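Local atomic coordinates of rhamnonate dehydratase (Gibberella zeae PH-1, PDB entry 3FXG), a protein that probably dehydrates the sugar acid rhamnonate with the help of a bound magnesium ion, as a lyase of the enolase superfamily. Residues N149-R154 against D379-G384; N245-C250 against V269-G274; K12-F17 against F67-E72. One frame throughout, in Å; residues are numbered along the deposited sequence.

Overall arrangement
The three contacts lie in different parts of a two-domain enolase-superfamily subunit. Contact 2 pairs two neighbouring parallel strands of the barrel, is buried and carries a magnesium ligand. Contact 3 pairs two antiparallel strands of the N-terminal sheet and is only partly buried, with apolar residues toward helices on one face and a salt-bridge network on the other. Contact 1 is buried although it joins two loops, and it borders a second subunit. Contacts 2 and 3 lie on opposite sides of the chain's centre, their own centres about 36 Å apart, whereas contact 1 lies about 20 Å from contact 3, centre to centre. Regular backbone pairing dominates contacts 2 and 3; contact 1 has one bridge.

Contact 1. Residues N149-R154 against D379-G384; sequences NEPVYR and DLDKPG
The backbones of 149-154 and 379-384 meet in a single bridge at P151 and G384: G384 N donates to E150 O at 3.0 Å, and V152 N donates to G384 O, also at 3.0 Å. Proline suits the middle of this bridge because the bonds are made by its two neighbours, and it has no N-H that would need an acceptor. Its CA instead makes a CA-H...O contact with K382 O at 3.2 Å. G384 has a phi of 61° with an extended psi, a backbone shape most easily adopted by glycine, and V152 CG2 lies against its carbonyl group. The P151 ring rests on polar backbone as well, its CB 3.4 Å from L380 O.

The first loop leaves helix 128-148 through a Schellman motif with N149 as the C-prime residue; the second follows strand 374-376, which pairs with barrel strand 163-169. The contact thus ties the end of an N-terminal-domain helix to chain returning from the barrel, as fits the two-domain enolase superfamily. H333 of helix 329-335 packs on P151, V152 and L380.

Y153 reaches across with CG set between its own backbone N and carbonyl carbon (chi1 82°). Its hydroxyl donates to D381 OD1 at 2.7 Å, on the syn side of the carboxylate and 27° out of its plane, while Y153 CE2 touches L380 CB at 3.8 Å. Tyrosine serves both needs, an apolar ring beside leucine and a hydroxyl for the acid. R154 lays CG over one face of that ring, toward its rim, and meets D381 through water: one molecule bridges R154 NE and D381 OD1, and another joins OD2 to NH2, weakly at the arginine. E150 turns away, and its OE1 forms salt bridges with R148 and R107 of the second subunit.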
# COMPACT_ATOMS: atom_id res chain seq x y z
N ASN A 149 -22.82 14.28 -44.88
CA ASN A 149 -23.71 13.25 -45.41
C ASN A 149 -23.22 11.86 -45.00
O ASN A 149 -23.21 10.93 -45.81
CB ASN A 149 -23.78 13.34 -46.94
CG ASN A 149 -24.90 12.48 -47.51
OD1 ASN A 149 -24.80 11.98 -48.63
ND2 ASN A 149 -25.97 12.32 -46.74
N GLU A 150 -22.82 11.72 -43.74
CA GLU A 150 -22.35 10.45 -43.21
C GLU A 150 -22.96 10.16 -41.84
O GLU A 150 -23.31 11.08 -41.11
CB GLU A 150 -20.81 10.46 -43.08
CG GLU A 150 -20.05 10.49 -44.39
CD GLU A 150 -18.54 10.35 -44.21
OE1 GLU A 150 -18.09 9.30 -43.68
OE2 GLU A 150 -17.79 11.28 -44.59
N PRO A 151 -23.10 8.87 -41.48
CA PRO A 151 -23.67 8.53 -40.17
C PRO A 151 -22.60 8.89 -39.15
O PRO A 151 -21.41 8.86 -39.48
CB PRO A 151 -23.87 7.02 -40.26
CG PRO A 151 -23.92 6.73 -41.75
CD PRO A 151 -22.88 7.66 -42.29
N VAL A 152 -22.99 9.23 -37.93
CA VAL A 152 -22.01 9.58 -36.91
C VAL A 152 -20.98 8.48 -36.66
O VAL A 152 -19.79 8.76 -36.49
CB VAL A 152 -22.69 9.95 -35.57
CG1 VAL A 152 -21.65 10.07 -34.45
CG2 VAL A 152 -23.44 11.27 -35.72
N TYR A 153 -21.43 7.23 -36.65
CA TYR A 153 -20.50 6.13 -36.38
C TYR A 153 -19.35 6.07 -37.39
O TYR A 153 -18.24 5.64 -37.05
CB TYR A 153 -21.25 4.79 -36.30
CG TYR A 153 -21.58 4.10 -37.61
CD1 TYR A 153 -20.69 3.18 -38.18
CD2 TYR A 153 -22.80 4.32 -38.26
CE1 TYR A 153 -21.02 2.48 -39.34
CE2 TYR A 153 -23.14 3.62 -39.43
CZ TYR A 153 -22.24 2.71 -39.96
OH TYR A 153 -22.56 1.99 -41.09
N ARG A 154 -19.59 6.51 -38.62
CA ARG A 154 -18.54 6.50 -39.65
C ARG A 154 -17.53 7.62 -39.44
O ARG A 154 -16.51 7.69 -40.13
CB ARG A 154 -19.16 6.63 -41.04
CG ARG A 154 -19.97 5.44 -41.49
CD ARG A 154 -19.10 4.20 -41.65
NE ARG A 154 -19.85 3.10 -42.26
CZ ARG A 154 -19.43 1.84 -42.31
NH1 ARG A 154 -18.25 1.50 -41.79
NH2 ARG A 154 -20.19 0.91 -42.87
N ASP A 379 -28.98 -0.28 -40.28
CA ASP A 379 -30.03 0.45 -39.57
C ASP A 379 -29.56 1.86 -39.22
O ASP A 379 -30.37 2.78 -39.06
CB ASP A 379 -30.42 -0.25 -38.27
CG ASP A 379 -31.05 -1.62 -38.49
OD1 ASP A 379 -31.88 -1.76 -39.41
OD2 ASP A 379 -30.72 -2.54 -37.71
N LEU A 380 -28.25 2.03 -39.10
CA LEU A 380 -27.68 3.33 -38.73
C LEU A 380 -27.20 4.17 -39.91
O LEU A 380 -26.69 5.27 -39.71
CB LEU A 380 -26.52 3.11 -37.75
CG LEU A 380 -26.82 2.23 -36.54
CD1 LEU A 380 -25.58 2.14 -35.66
CD2 LEU A 380 -27.99 2.81 -35.75
N ASP A 381 -27.36 3.66 -41.12
CA ASP A 381 -26.89 4.39 -42.29
C ASP A 381 -27.79 5.53 -42.78
O ASP A 381 -28.46 5.43 -43.80
CB ASP A 381 -26.60 3.43 -43.45
CG ASP A 381 -25.30 2.67 -43.26
OD1 ASP A 381 -24.36 3.23 -42.65
OD2 ASP A 381 -25.19 1.52 -43.72
N LYS A 382 -27.78 6.61 -42.01
CA LYS A 382 -28.52 7.82 -42.32
C LYS A 382 -27.64 8.96 -41.83
O LYS A 382 -26.81 8.76 -40.94
CB LYS A 382 -29.87 7.83 -41.59
CG LYS A 382 -30.85 6.80 -42.13
CD LYS A 382 -32.16 6.82 -41.36
CE LYS A 382 -33.10 5.74 -41.86
NZ LYS A 382 -34.30 5.59 -40.99
N PRO A 383 -27.78 10.16 -42.40
CA PRO A 383 -26.97 11.32 -42.00
C PRO A 383 -27.05 11.62 -40.50
O PRO A 383 -28.13 11.59 -39.91
CB PRO A 383 -27.54 12.45 -42.85
CG PRO A 383 -27.98 11.73 -44.10
CD PRO A 383 -28.66 10.52 -43.53
N GLY A 384 -25.90 11.93 -39.90
CA GLY A 384 -25.87 12.24 -38.48
C GLY A 384 -26.34 11.08 -37.62
O GLY A 384 -25.90 9.95 -37.82
O HOH W 1 -22.16 3.85 -44.02
O HOH W 2 -22.96 -0.07 -43.89

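Contact 2. Residues N245-C250 against V269-G274; sequences NWWEEC and VKFTTG. With MG (magnesium ion), chain I.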
# COMPACT_ATOMS: atom_id res chain seq x y z
N ASN A 245 -26.06 -12.69 -13.53
CA ASN A 245 -24.97 -12.28 -14.41
C ASN A 245 -24.19 -11.10 -13.81
O ASN A 245 -22.96 -11.16 -13.69
CB ASN A 245 -25.51 -11.89 -15.79
CG ASN A 245 -24.42 -11.80 -16.84
OD1 ASN A 245 -24.57 -11.11 -17.86
ND2 ASN A 245 -23.32 -12.50 -16.61
N TRP A 246 -24.89 -10.03 -13.46
CA TRP A 246 -24.24 -8.90 -12.82
C TRP A 246 -25.22 -8.06 -12.02
O TRP A 246 -26.43 -8.07 -12.28
CB TRP A 246 -23.48 -8.03 -13.84
CG TRP A 246 -24.30 -7.04 -14.65
CD1 TRP A 246 -25.03 -5.98 -14.18
CD2 TRP A 246 -24.40 -6.98 -16.08
NE1 TRP A 246 -25.57 -5.27 -15.23
CE2 TRP A 246 -25.20 -5.86 -16.40
CE3 TRP A 246 -23.89 -7.77 -17.13
CZ2 TRP A 246 -25.50 -5.51 -17.73
CZ3 TRP A 246 -24.19 -7.42 -18.44
CH2 TRP A 246 -24.98 -6.29 -18.73
N TRP A 247 -24.68 -7.35 -11.04
CA TRP A 247 -25.47 -6.48 -10.17
C TRP A 247 -25.12 -5.04 -10.54
O TRP A 247 -23.95 -4.64 -10.46
CB TRP A 247 -25.13 -6.77 -8.71
CG TRP A 247 -25.53 -8.16 -8.30
CD1 TRP A 247 -24.83 -9.31 -8.52
CD2 TRP A 247 -26.73 -8.54 -7.63
NE1 TRP A 247 -25.53 -10.39 -8.03
CE2 TRP A 247 -26.70 -9.94 -7.47
CE3 TRP A 247 -27.83 -7.83 -7.14
CZ2 TRP A 247 -27.73 -10.65 -6.84
CZ3 TRP A 247 -28.86 -8.53 -6.51
CH2 TRP A 247 -28.80 -9.93 -6.37
N GLU A 248 -26.14 -4.28 -10.92
CA GLU A 248 -25.96 -2.91 -11.38
C GLU A 248 -26.30 -1.78 -10.41
O GLU A 248 -27.33 -1.78 -9.74
CB GLU A 248 -26.76 -2.72 -12.67
CG GLU A 248 -26.53 -1.40 -13.38
CD GLU A 248 -27.08 -1.41 -14.79
OE1 GLU A 248 -26.90 -2.43 -15.49
OE2 GLU A 248 -27.68 -0.39 -15.21
N GLU A 249 -25.40 -0.79 -10.37
CA GLU A 249 -25.53 0.39 -9.52
C GLU A 249 -26.05 0.10 -8.12
O GLU A 249 -27.02 0.71 -7.66
CB GLU A 249 -26.43 1.43 -10.21
CG GLU A 249 -26.02 2.87 -9.89
CD GLU A 249 -26.84 3.93 -10.63
OE1 GLU A 249 -26.42 5.11 -10.61
OE2 GLU A 249 -27.89 3.59 -11.22
N CYS A 250 -25.40 -0.83 -7.43
CA CYS A 250 -25.78 -1.20 -6.08
C CYS A 250 -25.61 -0.06 -5.09
O CYS A 250 -26.41 0.12 -4.18
CB CYS A 250 -24.95 -2.38 -5.58
SG CYS A 250 -25.19 -3.90 -6.50
N VAL A 269 -18.14 -12.34 -8.56
CA VAL A 269 -19.42 -11.80 -9.02
C VAL A 269 -19.19 -10.47 -9.73
O VAL A 269 -18.37 -9.65 -9.31
CB VAL A 269 -20.39 -11.58 -7.84
CG1 VAL A 269 -21.71 -11.01 -8.34
CG2 VAL A 269 -20.64 -12.89 -7.12
N LYS A 270 -19.93 -10.24 -10.81
CA LYS A 270 -19.80 -9.01 -11.58
C LYS A 270 -20.65 -7.86 -11.05
O LYS A 270 -21.81 -8.04 -10.69
CB LYS A 270 -20.16 -9.27 -13.05
CG LYS A 270 -19.27 -10.30 -13.75
CD LYS A 270 -19.37 -10.18 -15.27
CE LYS A 270 -20.62 -10.83 -15.80
NZ LYS A 270 -20.54 -12.31 -15.72
N PHE A 271 -20.04 -6.67 -11.02
CA PHE A 271 -20.72 -5.46 -10.56
C PHE A 271 -20.51 -4.37 -11.60
O PHE A 271 -19.45 -4.29 -12.22
CB PHE A 271 -20.15 -5.03 -9.21
CG PHE A 271 -20.48 -5.99 -8.11
CD1 PHE A 271 -21.71 -5.93 -7.47
CD2 PHE A 271 -19.58 -6.99 -7.76
CE1 PHE A 271 -22.06 -6.87 -6.50
CE2 PHE A 271 -19.92 -7.94 -6.80
CZ PHE A 271 -21.16 -7.88 -6.17
N THR A 272 -21.53 -3.53 -11.79
CA THR A 272 -21.45 -2.45 -12.76
C THR A 272 -22.05 -1.17 -12.18
O THR A 272 -22.74 -1.21 -11.17
CB THR A 272 -22.23 -2.79 -14.06
OG1 THR A 272 -23.64 -2.66 -13.81
CG2 THR A 272 -21.94 -4.22 -14.50
N THR A 273 -21.79 -0.05 -12.84
CA THR A 273 -22.33 1.24 -12.41
C THR A 273 -21.85 2.32 -13.36
O THR A 273 -21.12 2.03 -14.32
CB THR A 273 -21.86 1.60 -10.97
OG1 THR A 273 -22.55 2.77 -10.53
CG2 THR A 273 -20.36 1.88 -10.95
N GLY A 274 -22.27 3.55 -13.12
CA GLY A 274 -21.82 4.65 -13.96
C GLY A 274 -22.84 5.54 -14.64
O GLY A 274 -22.48 6.62 -15.11
MG MG I . -29.23 1.09 -14.60
O HOH W 3 -21.59 -12.48 -11.62
O HOH W 4 -23.22 -2.49 -8.72
O HOH W 5 -23.78 5.65 -11.47
O HOH W 6 -29.56 1.91 -12.49
O HOH W 7 -30.42 0.84 -16.76
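T272 and W246 meet on the magnesium side of two parallel strands, the threonine methyl CG2 sitting over the indole face, 3.7 Å from the centroid of the five-membered ring. The same indole holds E248: W246 NE1 donates, nearly in its ring plane, to the anti lone pair of E248 OE1 at 3.1 Å, while E248 OE2 binds magnesium at 2.2 Å. K185 and Q296 also bond to OE1, which probably helps to fix the carboxylate.

The opposite face is tightly packed and apolar. W247 and F271 lie side by side, with W247 CB 3.7 Å from F271 CD1, while V269 CG1 presses on W247 CD1 at 3.6 Å and C250 SG stands at the phenyl edge. Large hydrophobic groups suit this face because helices 229-238 and 259-265 cover it.

Hydrogen bonds from W247 N to K270 O, T272 N to W247 O and E249 N to T272 O join the backbones. Toward N245 and K270 the contact is wetter: a water bridges N245 O and K270 N, and K270, bent along its chain and partly exposed, sends NZ to a salt bridge with E234 of the third subunit.

Strand 246-248, helix 259-265 and strand 270-273 form a beta-alpha-beta unit of the enolase-type barrel, whose magnesium ion is bound by D222, E248 and E275 together with two waters.

Contact 3. Residues K12-F17 against F67-E72; sequences KAIRSF and FLVEIE
E72 O accepts two backbone bonds at once, from K12 N at 2.7 Å and from A13 N at 3.1 Å, because both residues face E72 in a classic beta bulge. The carboxylate of E72 is gripped twice as well: R15 NH1 and NH2 both donate to OE1, each at 3.1 Å, end-on to the one oxygen. R15 NE, on another edge of the guanidinium, donates to E70 OE1 at 3.0 Å and almost straight (167°). These salt bridges join R15, E70 and E72 into a network. The bend in the arginine chain (chi3 -72°) helps bring its head back over the neighbouring strand. Arginine suits the place because its separate N-H groups can serve two acids on alternate residues. E70 OE1 also lies at the edge of the F17 ring, 3.3 Å from CE2, and F17 CD2 touches L68 CD2.

The other face is mainly apolar: I14 CD1 meets V69 CG1 at 3.8 Å and lies near I71, under helices 86-101 and 128-148. S16 on this face has its OG hydrogen-bonded to H94 and S400.

This two-faced antiparallel pair, with strands 78-84 and 397-399 flanking it, belongs to the sheet of the enolase-superfamily N-terminal domain, whose helices pack on one side.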
# COMPACT_ATOMS: atom_id res chain seq x y z
N LYS A 12 -24.29 29.13 -36.99
CA LYS A 12 -25.02 30.38 -37.18
C LYS A 12 -25.95 30.70 -36.02
O LYS A 12 -26.02 31.84 -35.56
CB LYS A 12 -25.82 30.31 -38.48
CG LYS A 12 -26.67 31.54 -38.76
CD LYS A 12 -27.45 31.37 -40.06
CE LYS A 12 -28.29 32.61 -40.36
NZ LYS A 12 -29.00 32.49 -41.67
N ALA A 13 -26.68 29.69 -35.55
CA ALA A 13 -27.62 29.89 -34.46
C ALA A 13 -27.91 28.62 -33.68
O ALA A 13 -27.66 27.51 -34.15
CB ALA A 13 -28.93 30.46 -35.02
N ILE A 14 -28.44 28.80 -32.47
CA ILE A 14 -28.81 27.68 -31.63
C ILE A 14 -30.18 27.98 -31.03
O ILE A 14 -30.45 29.08 -30.57
CB ILE A 14 -27.78 27.45 -30.49
CG1 ILE A 14 -28.22 26.26 -29.63
CG2 ILE A 14 -27.64 28.70 -29.64
CD1 ILE A 14 -27.14 25.73 -28.70
N ARG A 15 -31.06 26.98 -31.08
CA ARG A 15 -32.41 27.11 -30.55
C ARG A 15 -32.68 25.96 -29.59
O ARG A 15 -32.13 24.87 -29.75
CB ARG A 15 -33.42 27.08 -31.70
CG ARG A 15 -33.29 28.21 -32.72
CD ARG A 15 -34.31 28.06 -33.85
NE ARG A 15 -33.99 26.95 -34.76
CZ ARG A 15 -33.15 27.04 -35.79
NH1 ARG A 15 -32.54 28.19 -36.06
NH2 ARG A 15 -32.92 25.98 -36.55
N SER A 16 -33.50 26.20 -28.58
CA SER A 16 -33.84 25.14 -27.63
C SER A 16 -35.34 25.13 -27.41
O SER A 16 -36.00 26.18 -27.46
CB SER A 16 -33.11 25.34 -26.30
OG SER A 16 -33.57 26.49 -25.61
N PHE A 17 -35.88 23.94 -27.17
CA PHE A 17 -37.31 23.77 -26.96
C PHE A 17 -37.56 22.80 -25.82
O PHE A 17 -36.78 21.88 -25.59
CB PHE A 17 -37.96 23.18 -28.22
CG PHE A 17 -37.76 24.01 -29.45
CD1 PHE A 17 -38.68 25.00 -29.79
CD2 PHE A 17 -36.66 23.81 -30.27
CE1 PHE A 17 -38.50 25.78 -30.93
CE2 PHE A 17 -36.47 24.59 -31.41
CZ PHE A 17 -37.39 25.57 -31.74
N PHE A 67 -35.93 18.19 -23.30
CA PHE A 67 -35.70 19.40 -24.08
C PHE A 67 -34.99 19.03 -25.38
O PHE A 67 -34.44 17.93 -25.51
CB PHE A 67 -34.91 20.45 -23.28
CG PHE A 67 -33.43 20.19 -23.17
CD1 PHE A 67 -32.51 21.01 -23.82
CD2 PHE A 67 -32.94 19.17 -22.36
CE1 PHE A 67 -31.13 20.83 -23.67
CE2 PHE A 67 -31.56 18.97 -22.19
CZ PHE A 67 -30.66 19.80 -22.85
N LEU A 68 -35.04 19.93 -26.35
CA LEU A 68 -34.41 19.70 -27.65
C LEU A 68 -33.53 20.88 -28.01
O LEU A 68 -33.88 22.04 -27.78
CB LEU A 68 -35.48 19.53 -28.73
CG LEU A 68 -34.98 19.38 -30.17
CD1 LEU A 68 -34.60 17.93 -30.43
CD2 LEU A 68 -36.06 19.82 -31.15
N VAL A 69 -32.38 20.59 -28.60
CA VAL A 69 -31.46 21.63 -29.03
C VAL A 69 -31.26 21.54 -30.53
O VAL A 69 -31.08 20.45 -31.08
CB VAL A 69 -30.09 21.48 -28.33
CG1 VAL A 69 -29.07 22.42 -28.97
CG2 VAL A 69 -30.23 21.78 -26.84
N GLU A 70 -31.31 22.68 -31.21
CA GLU A 70 -31.09 22.72 -32.64
C GLU A 70 -29.91 23.66 -32.90
O GLU A 70 -29.86 24.76 -32.36
CB GLU A 70 -32.31 23.26 -33.40
CG GLU A 70 -33.58 22.44 -33.27
CD GLU A 70 -34.67 22.91 -34.22
OE1 GLU A 70 -34.90 24.14 -34.30
OE2 GLU A 70 -35.31 22.06 -34.89
N ILE A 71 -28.96 23.21 -33.71
CA ILE A 71 -27.81 24.04 -34.05
C ILE A 71 -27.81 24.18 -35.56
O ILE A 71 -27.70 23.19 -36.29
CB ILE A 71 -26.49 23.40 -33.57
CG1 ILE A 71 -26.52 23.25 -32.05
CG2 ILE A 71 -25.31 24.26 -34.00
CD1 ILE A 71 -25.30 22.53 -31.48
N GLU A 72 -27.97 25.41 -36.04
CA GLU A 72 -28.01 25.67 -37.48
C GLU A 72 -26.70 26.24 -37.98
O GLU A 72 -26.16 27.19 -37.39
CB GLU A 72 -29.15 26.63 -37.81
CG GLU A 72 -29.38 26.79 -39.31
CD GLU A 72 -30.58 27.66 -39.62
OE1 GLU A 72 -31.63 27.47 -38.97
OE2 GLU A 72 -30.48 28.53 -40.51
O HOH W 8 -28.58 29.09 -42.20